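Local coordinates for high potential iron-sulfur protein (Rhodothermus marinus, PDB 3H31), which binds a [4Fe-4S] cluster through four cysteines and probably carries electrons in the aerobic respiratory chain, at residues Q17-S21 / L22-D26. Residues are numbered along the deposited sequence; the frame is centred on the assembly and turned at random. Where two conformers were deposited one is given.
Sequences QMRES and LQYTD
Arg19, in the last turn of the helix, and Tyr24, just beyond its end, run their side chains side by side in the same direction. In the conformer described, the guanidinium lies against the ring off-centre, a cation-pi contact with Arg19 CZ 4.6 Å from the ring centroid and 34° off its normal. Closest is Arg19 NH2, 3.3 Å from Tyr24 CD2, and the two planes are 59° apart, which rules out a flat stack. A bend at chi3 turns the guanidinium back toward the ring. Three backbone carbonyls hold it there, Pro59 O and Lys57 O at NH1 and Cys5 O at NH2. Tyr24 OH donates to Asp26 OD1 (2.7 Å), on the anti side of the carboxylate.

Leu22 folds back over the last turn, with Leu22 CG 3.6 Å from Met18 O and Leu22 CD1 4.3 Å from Met18 CG; Leu22 N bonds Met18 O (3.1 Å). The backbone forms a Schellman motif, marked by positive phi at Gln23. Tyr24 N reaches Arg19 O at 3.0 Å, nearly straight at 172°, while Gln23 N bonds Glu20 O from above the carbonyl plane.

The motif ends helix 13-21 and starts the loop toward strand 41-42, with Leu22 near the cluster ligand Cys66 and Tyr24 touching the iron-sulfur cluster itself.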
loop_
_atom_site.group_PDB
_atom_site.type_symbol
_atom_site.label_atom_id
_atom_site.label_comp_id
_atom_site.label_asym_id
_atom_site.label_seq_id
_atom_site.Cartn_x
_atom_site.Cartn_y
_atom_site.Cartn_z
ATOM N N GLN A 17 12.940 2.378 3.381
ATOM C CA GLN A 17 13.264 3.676 2.800
ATOM C C GLN A 17 12.507 3.920 1.511
ATOM O O GLN A 17 12.048 5.046 1.271
ATOM C CB GLN A 17 14.761 3.789 2.531
ATOM C CG GLN A 17 15.581 3.891 3.769
ATOM C CD GLN A 17 17.050 3.615 3.630
ATOM O OE1 GLN A 17 17.613 3.531 2.522
ATOM N NE2 GLN A 17 17.769 3.373 4.681
ATOM N N MET A 18 12.294 2.914 0.665
ATOM C CA MET A 18 11.493 3.130 -0.548
ATOM C C MET A 18 10.076 3.445 -0.218
ATOM O O MET A 18 9.526 4.395 -0.811
ATOM C CB MET A 18 11.541 1.931 -1.517
ATOM C CG MET A 18 10.820 2.260 -2.847
ATOM S SD MET A 18 10.699 1.074 -4.105
ATOM C CE MET A 18 12.361 1.042 -4.675
ATOM N N ARG A 19 9.493 2.694 0.695
ATOM C CA ARG A 19 8.120 2.934 1.117
ATOM C C ARG A 19 7.976 4.372 1.613
ATOM O O ARG A 19 7.021 5.069 1.241
ATOM C CB ARG A 19 7.512 2.081 2.283
ATOM C CG ARG A 19 7.354 0.625 1.989
ATOM C CD ARG A 19 7.033 -0.205 3.199
ATOM N NE ARG A 19 5.814 0.121 3.943
ATOM C CZ ARG A 19 4.692 -0.642 4.026
ATOM N NH1 ARG A 19 4.546 -1.771 3.352
ATOM N NH2 ARG A 19 3.710 -0.234 4.804
ATOM N N GLU A 20 8.924 4.817 2.440
ATOM C CA GLU A 20 8.874 6.197 2.963
ATOM C C GLU A 20 9.070 7.222 1.875
ATOM O O GLU A 20 8.432 8.285 1.880
ATOM C CB GLU A 20 9.945 6.348 4.024
ATOM C CG GLU A 20 9.643 5.517 5.241
ATOM C CD GLU A 20 10.675 5.772 6.303
ATOM O OE1 GLU A 20 11.741 6.388 6.120
ATOM O OE2 GLU A 20 10.402 5.256 7.419
ATOM N N SER A 21 9.970 6.973 0.948
ATOM C CA SER A 21 10.258 7.847 -0.178
ATOM C C SER A 21 8.993 8.204 -0.921
ATOM O O SER A 21 8.768 9.353 -1.350
ATOM C CB SER A 21 11.287 7.185 -1.096
ATOM O OG SER A 21 11.412 7.829 -2.331
ATOM N N LEU A 22 8.178 7.185 -1.161
ATOM C CA LEU A 22 6.922 7.296 -1.870
ATOM C C LEU A 22 5.751 7.694 -0.993
ATOM O O LEU A 22 4.601 7.745 -1.443
ATOM C CB LEU A 22 6.661 6.006 -2.656
ATOM C CG LEU A 22 7.738 5.677 -3.695
ATOM C CD1 LEU A 22 7.412 4.342 -4.376
ATOM C CD2 LEU A 22 7.906 6.804 -4.733
ATOM N N GLN A 23 6.024 7.998 0.263
ATOM C CA GLN A 23 5.012 8.459 1.193
ATOM C C GLN A 23 3.872 7.457 1.337
ATOM O O GLN A 23 2.699 7.785 1.372
ATOM C CB GLN A 23 4.478 9.877 0.845
ATOM C CG GLN A 23 5.607 10.896 0.787
ATOM C CD GLN A 23 4.969 12.204 0.351
ATOM O OE1 GLN A 23 5.281 12.648 -0.773
ATOM N NE2 GLN A 23 4.166 12.800 1.207
ATOM N N TYR A 24 4.201 6.173 1.469
ATOM C CA TYR A 24 3.154 5.176 1.687
ATOM C C TYR A 24 2.368 5.548 2.968
ATOM O O TYR A 24 2.982 5.789 4.008
ATOM C CB TYR A 24 3.750 3.703 1.763
ATOM C CG TYR A 24 2.547 2.837 2.183
ATOM C CD1 TYR A 24 1.577 2.491 1.242
ATOM C CD2 TYR A 24 2.336 2.475 3.517
ATOM C CE1 TYR A 24 0.453 1.772 1.614
ATOM C CE2 TYR A 24 1.189 1.833 3.881
ATOM C CZ TYR A 24 0.264 1.448 2.969
ATOM O OH TYR A 24 -0.885 0.839 3.330
ATOM N N THR A 25 1.043 5.458 2.851
ATOM C CA THR A 25 0.159 5.645 3.989
ATOM C C THR A 25 -0.959 4.638 3.889
ATOM O O THR A 25 -1.429 4.304 2.797
ATOM C CB THR A 25 -0.399 7.071 4.015
ATOM O OG1 THR A 25 -1.286 7.250 5.118
ATOM C CG2 THR A 25 -1.163 7.470 2.725
ATOM N N ASP A 26 -1.459 4.175 5.040
ATOM C CA ASP A 26 -2.673 3.403 5.094
ATOM C C ASP A 26 -3.961 4.188 4.781
ATOM O O ASP A 26 -4.986 3.583 4.476
ATOM C CB ASP A 26 -2.860 2.776 6.483
ATOM C CG ASP A 26 -2.237 1.464 6.789
ATOM O OD1 ASP A 26 -1.445 0.932 5.970
ATOM O OD2 ASP A 26 -2.550 0.925 7.908
HETATM O O HOH W 1 6.792 10.906 -2.575
#